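Local coordinates for nsp9 (Porcine coronavirus HKU15, PDB 5YM6), which binds nucleic acid more tightly as a dimer and is probably an RNA-binding component of the coronavirus replication machinery, at residues 24-29 / 47-52; 39-44 / 96-101. All coordinates share one frame; numbering follows the deposited sequence.

Contact 1: residues 24-29 / 47-52; sequences STVKSF and DNLKTV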
ATOM      1  N   SER B  24     -14.997  23.059   1.077  1.00 25.05           N
ATOM      2  CA  SER B  24     -15.600  22.166   2.052  1.00 25.48           C
ATOM      3  C   SER B  24     -14.511  21.388   2.774  1.00 24.77           C
ATOM      4  O   SER B  24     -13.405  21.246   2.263  1.00 23.45           O
ATOM      5  CB  SER B  24     -16.591  21.214   1.385  1.00 32.91           C
ATOM      6  OG  SER B  24     -15.950  20.407   0.426  1.00 33.59           O
ATOM      7  N   THR B  25     -14.823  20.909   3.973  1.00 25.62           N
ATOM      8  CA  THR B  25     -13.848  20.162   4.750  1.00 24.75           C
ATOM      9  C   THR B  25     -13.856  18.703   4.312  1.00 26.31           C
ATOM     10  O   THR B  25     -14.923  18.118   4.086  1.00 25.63           O
ATOM     11  CB  THR B  25     -14.124  20.272   6.273  1.00 29.08           C
ATOM     12  OG1 THR B  25     -13.316  19.318   6.973  1.00 32.63           O
ATOM     13  CG2 THR B  25     -15.546  19.961   6.566  1.00 37.54           C
ATOM     14  N   VAL B  26     -12.668  18.122   4.173  1.00 21.15           N
ATOM     15  CA  VAL B  26     -12.538  16.732   3.739  1.00 22.98           C
ATOM     16  C   VAL B  26     -11.637  15.935   4.687  1.00 22.35           C
ATOM     17  O   VAL B  26     -10.822  16.502   5.406  1.00 21.85           O
ATOM     18  CB  VAL B  26     -11.966  16.636   2.294  1.00 23.55           C
ATOM     19  CG1 VAL B  26     -12.894  17.323   1.299  1.00 22.84           C
ATOM     20  CG2 VAL B  26     -10.564  17.258   2.214  1.00 21.97           C
ATOM     21  N   LYS B  27     -11.802  14.618   4.691  1.00 22.38           N
ATOM     22  CA  LYS B  27     -10.921  13.731   5.433  1.00 20.37           C
ATOM     23  C   LYS B  27      -9.640  13.525   4.646  1.00 23.86           C
ATOM     24  O   LYS B  27      -9.692  13.168   3.466  1.00 21.30           O
ATOM     25  CB  LYS B  27     -11.598  12.393   5.693  1.00 23.90           C
ATOM     26  CG  LYS B  27     -10.705  11.373   6.361  1.00 23.84           C
ATOM     27  CD  LYS B  27     -11.525  10.164   6.801  1.00 28.78           C
ATOM     28  CE  LYS B  27     -10.727   9.212   7.664  1.00 30.87           C
ATOM     29  NZ  LYS B  27     -11.533   7.987   7.942  1.00 42.33           N
ATOM     30  N   SER B  28      -8.495  13.749   5.282  1.00 20.07           N
ATOM     31  CA  SER B  28      -7.223  13.641   4.572  1.00 19.37           C
ATOM     32  C   SER B  28      -6.397  12.454   5.034  1.00 22.73           C
ATOM     33  O   SER B  28      -6.375  12.124   6.218  1.00 23.18           O
ATOM     34  CB  SER B  28      -6.426  14.930   4.740  1.00 21.87           C
ATOM     35  OG  SER B  28      -6.308  15.248   6.123  1.00 27.61           O
ATOM     36  N   PHE B  29      -5.689  11.835   4.090  1.00 20.19           N
ATOM     37  CA  PHE B  29      -4.860  10.662   4.359  1.00 19.33           C
ATOM     38  C   PHE B  29      -3.407  11.019   4.120  1.00 19.67           C
ATOM     39  O   PHE B  29      -3.021  11.377   3.014  1.00 19.95           O
ATOM     40  CB  PHE B  29      -5.264   9.484   3.470  1.00 18.50           C
ATOM     41  CG  PHE B  29      -6.645   8.959   3.757  1.00 21.55           C
ATOM     42  CD1 PHE B  29      -7.772   9.650   3.328  1.00 23.01           C
ATOM     43  CD2 PHE B  29      -6.816   7.794   4.474  1.00 23.49           C
ATOM     44  CE1 PHE B  29      -9.036   9.172   3.601  1.00 24.76           C
ATOM     45  CE2 PHE B  29      -8.090   7.317   4.748  1.00 24.13           C
ATOM     46  CZ  PHE B  29      -9.185   8.004   4.316  1.00 27.05           C
ATOM     47  N   ASP B  47     -18.697  14.683  -5.100  1.00 25.18           N
ATOM     48  CA  ASP B  47     -18.058  14.043  -6.248  1.00 27.05           C
ATOM     49  C   ASP B  47     -17.388  15.043  -7.197  1.00 24.63           C
ATOM     50  O   ASP B  47     -16.851  14.648  -8.234  1.00 28.14           O
ATOM     51  CB  ASP B  47     -19.069  13.175  -7.018  1.00 28.65           C
ATOM     52  CG  ASP B  47     -20.129  13.988  -7.781  1.00 31.41           C
ATOM     53  OD1 ASP B  47     -20.230  15.221  -7.625  1.00 30.03           O
ATOM     54  OD2 ASP B  47     -20.883  13.358  -8.549  1.00 30.12           O
ATOM     55  N   ASN B  48     -17.378  16.321  -6.821  1.00 24.09           N
ATOM     56  CA  ASN B  48     -16.910  17.369  -7.723  1.00 27.36           C
ATOM     57  C   ASN B  48     -15.705  18.158  -7.225  1.00 25.80           C
ATOM     58  O   ASN B  48     -15.519  19.309  -7.617  1.00 23.89           O
ATOM     59  CB  ASN B  48     -18.047  18.353  -8.037  1.00 28.96           C
ATOM     60  CG  ASN B  48     -18.614  19.020  -6.792  1.00 25.95           C
ATOM     61  OD1 ASN B  48     -18.659  18.421  -5.732  1.00 30.14           O
ATOM     62  ND2 ASN B  48     -19.047  20.275  -6.926  1.00 30.96           N
ATOM     63  N   LEU B  49     -14.870  17.548  -6.387  1.00 22.30           N
ATOM     64  CA  LEU B  49     -13.708  18.267  -5.876  1.00 20.61           C
ATOM     65  C   LEU B  49     -12.614  18.362  -6.943  1.00 23.36           C
ATOM     66  O   LEU B  49     -12.369  17.414  -7.692  1.00 24.96           O
ATOM     67  CB  LEU B  49     -13.162  17.592  -4.608  1.00 19.05           C
ATOM     68  CG  LEU B  49     -14.198  17.471  -3.486  1.00 23.46           C
ATOM     69  CD1 LEU B  49     -13.559  16.913  -2.230  1.00 23.30           C
ATOM     70  CD2 LEU B  49     -14.852  18.832  -3.197  1.00 26.52           C
ATOM     71  N   LYS B  50     -11.947  19.509  -6.990  1.00 24.33           N
ATOM     72  CA  LYS B  50     -10.893  19.730  -7.965  1.00 25.54           C
ATOM     73  C   LYS B  50      -9.517  19.911  -7.327  1.00 21.03           C
ATOM     74  O   LYS B  50      -8.515  19.416  -7.850  1.00 24.45           O
ATOM     75  CB  LYS B  50     -11.229  20.950  -8.825  1.00 27.20           C
ATOM     76  CG  LYS B  50     -10.175  21.276  -9.872  1.00 35.22           C
ATOM     77  CD  LYS B  50     -10.545  22.517 -10.662  1.00 39.76           C
ATOM     78  CE  LYS B  50      -9.414  22.940 -11.589  1.00 39.46           C
ATOM     79  NZ  LYS B  50      -9.770  24.198 -12.302  1.00 43.80           N
ATOM     80  N   THR B  51      -9.454  20.631  -6.218  1.00 22.13           N
ATOM     81  CA  THR B  51      -8.172  20.884  -5.573  1.00 21.52           C
ATOM     82  C   THR B  51      -8.279  20.727  -4.071  1.00 24.85           C
ATOM     83  O   THR B  51      -9.376  20.713  -3.506  1.00 21.91           O
ATOM     84  CB  THR B  51      -7.610  22.304  -5.890  1.00 26.16           C
ATOM     85  OG1 THR B  51      -8.476  23.319  -5.356  1.00 26.99           O
ATOM     86  CG2 THR B  51      -7.440  22.507  -7.386  1.00 28.13           C
ATOM     87  N   VAL B  52      -7.127  20.603  -3.427  1.00 22.35           N
ATOM     88  CA  VAL B  52      -7.092  20.557  -1.973  1.00 22.48           C
ATOM     89  C   VAL B  52      -5.955  21.451  -1.503  1.00 27.68           C
ATOM     90  O   VAL B  52      -4.895  21.524  -2.131  1.00 26.78           O
ATOM     91  CB  VAL B  52      -6.940  19.125  -1.444  1.00 21.67           C
ATOM     92  CG1 VAL B  52      -5.629  18.486  -1.940  1.00 20.66           C
ATOM     93  CG2 VAL B  52      -7.010  19.106   0.073  1.00 22.72           C
TER
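V26 and L49 both owe their meeting to the first torsion of the side chain. In V26 it is -61°, which sets CG1 beside the backbone N and opposite the carbonyl carbon. This branch leans out toward L49, while CG2 takes the position between N and carbonyl. L49 has CG likewise beside its N. Its second torsion (-175°) puts CD1 anti to CA, so this methyl reaches forward, and CD2 branches off to the side. CD1 of L49 then lies 3.6 Å from CG1 of V26, methyl against methyl. The two side chains pass alongside, pointing opposite ways, and do not meet head on. The second methyl goes elsewhere: CD2 of L49 is 4.1 Å from OG of S24, a loose van der Waals approach. L49 thus forks, with one branch for each of two alternate residues of strand 23-33. The backbones stay well apart, with CA of S24 and CA of L49 at 9.0 Å.

The two strands are not neighbours in the sheet. Strand 8-18 lies between them, and S24 and V26 make backbone hydrogen bonds to its residues A16 and N14. The contact therefore bridges the curved interior of the nsp9 beta barrel, which the sheet forms by coiling. Strand 49-55 carries a classic beta bulge here, with K50 and T51 both facing Q17 of strand 8-18. T51 OG1 is hydrogen-bonded to OE1 of that glutamine. The start of strand 49-55 is also tied to strand 82-86, since N of L49 is hydrogen-bonded to OH of Y85. V52 stands farther off. Its CG2 comes no nearer to CG2 of V26 than 4.5 Å.

Contact 2: residues 39-44 / 96-101; sequences LVAITS and GMVIGH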
ATOM      1  N   LEU B  39       0.753  14.403   1.961  1.00 24.85           N
ATOM      2  CA  LEU B  39      -0.679  14.238   1.698  1.00 21.10           C
ATOM      3  C   LEU B  39      -0.869  13.364   0.463  1.00 20.88           C
ATOM      4  O   LEU B  39      -0.407  13.711  -0.618  1.00 24.75           O
ATOM      5  CB  LEU B  39      -1.357  15.593   1.507  1.00 21.45           C
ATOM      6  CG  LEU B  39      -2.840  15.513   1.124  1.00 21.08           C
ATOM      7  CD1 LEU B  39      -3.577  14.864   2.261  1.00 20.42           C
ATOM      8  CD2 LEU B  39      -3.399  16.888   0.793  1.00 26.31           C
ATOM      9  N   VAL B  40      -1.546  12.236   0.631  1.00 18.07           N
ATOM     10  CA  VAL B  40      -1.705  11.264  -0.460  1.00 18.81           C
ATOM     11  C   VAL B  40      -3.110  11.215  -1.050  1.00 20.46           C
ATOM     12  O   VAL B  40      -3.276  11.063  -2.264  1.00 20.53           O
ATOM     13  CB  VAL B  40      -1.308   9.857   0.026  1.00 20.34           C
ATOM     14  CG1 VAL B  40      -1.652   8.799  -1.035  1.00 21.87           C
ATOM     15  CG2 VAL B  40       0.181   9.845   0.356  1.00 28.56           C
ATOM     16  N   ALA B  41      -4.123  11.343  -0.198  1.00 17.74           N
ATOM     17  CA  ALA B  41      -5.513  11.235  -0.656  1.00 18.13           C
ATOM     18  C   ALA B  41      -6.491  11.968   0.244  1.00 19.41           C
ATOM     19  O   ALA B  41      -6.188  12.255   1.409  1.00 19.38           O
ATOM     20  CB  ALA B  41      -5.915   9.755  -0.762  1.00 18.69           C
ATOM     21  N   ILE B  42      -7.681  12.259  -0.292  1.00 20.63           N
ATOM     22  CA  ILE B  42      -8.770  12.758   0.534  1.00 16.82           C
ATOM     23  C   ILE B  42     -10.022  11.961   0.223  1.00 20.37           C
ATOM     24  O   ILE B  42     -10.134  11.386  -0.865  1.00 17.78           O
ATOM     25  CB  ILE B  42      -9.031  14.246   0.302  1.00 18.73           C
ATOM     26  CG1 ILE B  42      -9.446  14.503  -1.151  1.00 18.64           C
ATOM     27  CG2 ILE B  42      -7.778  15.053   0.670  1.00 17.70           C
ATOM     28  CD1 ILE B  42     -10.058  15.863  -1.383  1.00 23.07           C
ATOM     29  N   THR B  43     -10.935  11.895   1.189  1.00 19.52           N
ATOM     30  CA  THR B  43     -12.280  11.389   0.924  1.00 21.24           C
ATOM     31  C   THR B  43     -13.340  12.409   1.308  1.00 22.16           C
ATOM     32  O   THR B  43     -13.150  13.245   2.190  1.00 21.47           O
ATOM     33  CB  THR B  43     -12.574  10.071   1.659  1.00 22.22           C
ATOM     34  OG1 THR B  43     -12.454  10.265   3.076  1.00 25.11           O
ATOM     35  CG2 THR B  43     -11.621   8.971   1.201  1.00 22.79           C
ATOM     36  N   SER B  44     -14.459  12.341   0.600  1.00 20.63           N
ATOM     37  CA  SER B  44     -15.522  13.326   0.713  1.00 21.51           C
ATOM     38  C   SER B  44     -16.805  12.699   0.207  1.00 22.57           C
ATOM     39  O   SER B  44     -16.754  11.774  -0.584  1.00 23.48           O
ATOM     40  CB  SER B  44     -15.196  14.567  -0.116  1.00 20.12           C
ATOM     41  OG  SER B  44     -16.304  15.441  -0.173  1.00 24.89           O
ATOM     42  N   GLY B  96      -0.843   2.539  -2.735  1.00 24.38           N
ATOM     43  CA  GLY B  96      -1.011   1.239  -2.097  1.00 23.59           C
ATOM     44  C   GLY B  96      -1.180   1.349  -0.593  1.00 24.07           C
ATOM     45  O   GLY B  96      -2.005   0.660  -0.012  1.00 22.39           O
ATOM     46  N   MET B  97      -0.382   2.199   0.037  1.00 19.93           N
ATOM     47  CA  MET B  97      -0.503   2.426   1.480  1.00 24.69           C
ATOM     48  C   MET B  97      -1.926   2.847   1.880  1.00 26.74           C
ATOM     49  O   MET B  97      -2.507   2.325   2.839  1.00 28.11           O
ATOM     50  CB  MET B  97       0.488   3.503   1.933  1.00 22.01           C
ATOM     51  CG  MET B  97       1.943   3.076   1.986  1.00 26.84           C
ATOM     52  SD  MET B  97       2.272   1.917   3.313  1.00 25.17           S
ATOM     53  CE  MET B  97       1.917   2.898   4.774  1.00 32.44           C
ATOM     54  N   VAL B  98      -2.482   3.794   1.138  1.00 25.95           N
ATOM     55  CA  VAL B  98      -3.814   4.323   1.456  1.00 24.43           C
ATOM     56  C   VAL B  98      -4.917   3.328   1.109  1.00 28.08           C
ATOM     57  O   VAL B  98      -5.855   3.140   1.885  1.00 27.91           O
ATOM     58  CB  VAL B  98      -4.043   5.660   0.742  1.00 27.90           C
ATOM     59  CG1 VAL B  98      -5.494   6.123   0.876  1.00 25.57           C
ATOM     60  CG2 VAL B  98      -3.109   6.693   1.313  1.00 26.65           C
ATOM     61  N   ILE B  99      -4.797   2.646  -0.025  1.00 23.92           N
ATOM     62  CA  ILE B  99      -5.793   1.633  -0.384  1.00 27.10           C
ATOM     63  C   ILE B  99      -5.834   0.521   0.665  1.00 30.24           C
ATOM     64  O   ILE B  99      -6.913   0.053   1.035  1.00 31.44           O
ATOM     65  CB  ILE B  99      -5.515   1.037  -1.772  1.00 26.40           C
ATOM     66  CG1 ILE B  99      -5.755   2.100  -2.847  1.00 28.34           C
ATOM     67  CG2 ILE B  99      -6.409  -0.166  -2.046  1.00 31.76           C
ATOM     68  CD1 ILE B  99      -5.420   1.645  -4.246  1.00 34.89           C
ATOM     69  N   GLY B 100      -4.665   0.113   1.152  1.00 26.95           N
ATOM     70  CA  GLY B 100      -4.599  -0.904   2.187  1.00 29.84           C
ATOM     71  C   GLY B 100      -5.280  -0.450   3.466  1.00 35.48           C
ATOM     72  O   GLY B 100      -5.991  -1.218   4.120  1.00 33.94           O
ATOM     73  N   HIS B 101      -5.065   0.812   3.817  1.00 33.04           N
ATOM     74  CA  HIS B 101      -5.611   1.363   5.047  1.00 32.76           C
ATOM     75  C   HIS B 101      -7.131   1.419   4.978  1.00 33.98           C
ATOM     76  O   HIS B 101      -7.817   0.998   5.911  1.00 37.29           O
ATOM     77  CB  HIS B 101      -5.022   2.756   5.310  1.00 31.63           C
ATOM     78  CG  HIS B 101      -5.438   3.356   6.617  1.00 35.49           C
ATOM     79  ND1 HIS B 101      -4.704   3.192   7.777  1.00 33.24           N
ATOM     80  CD2 HIS B 101      -6.494   4.131   6.949  1.00 34.66           C
ATOM     81  CE1 HIS B 101      -5.301   3.839   8.764  1.00 38.51           C
ATOM     82  NE2 HIS B 101      -6.391   4.412   8.288  1.00 37.66           N
TER
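V98 packs into the pair V40 and A41, and this seats the C-terminal helix 92-105 on the nsp9 barrel. Within 96-101 it is V98 that touches the strand segment. Its counterparts lie at a classic beta bulge in strand 36-44, where V40 and A41 both face F29 of strand 23-33. The bulge breaks the usual alternation of the strand. Two successive side chains therefore turn toward the helix, and I42 points to the other side.

V98 spreads its two methyls over them. CG1 stands anti to the backbone N (chi1 171°) and reaches CB of A41 at 4.0 Å. CG2 goes to V40 instead and lies 3.9 Å from its CB. V40 has nearly the same torsion, and this brings its own CG1 forward to meet that methyl. V40 and V98 overlap flank to flank, each side chain heading the other way. CA of A41 and CA of V98 are 7.4 Å apart. L84 and F86 of strand 82-86 also touch A41, and V31 and I90 touch V40, so further apolar side chains flank this contact.

The helix segment reads G96-M97-V98-I99-G100, a GxxxG sequence, as in the helix-helix dimer known for SARS coronavirus nsp9. The helix meets the second subunit here: M97 packs on G96 of the other chain, and I99 on M97 of the other chain. V98 lies between them in sequence and looks toward the barrel. Its tightest point is CG2, which is pressed to 3.5 Å from CG1 of V40, a slightly tight methyl-methyl contact.

The two contacts lie about 12 Å apart, centre to centre, and share the pairing of strands 23-33 and 36-44. N of F29 is 2.8 Å from O of A41, and O of K27 is 2.9 Å from N of T43, both probable hydrogen bonds. Side chains join in too, with F29 CE1 3.5 Å from T43 CG2. Strand 36-44 faces both ways. I42 and S44 touch L49 of contact 1, while V40 and A41 serve contact 2. Contact 1 thus belongs to the barrel interior, and contact 2 links the barrel to the helix at the dimer interface. Only contact 2 has the second subunit within reach.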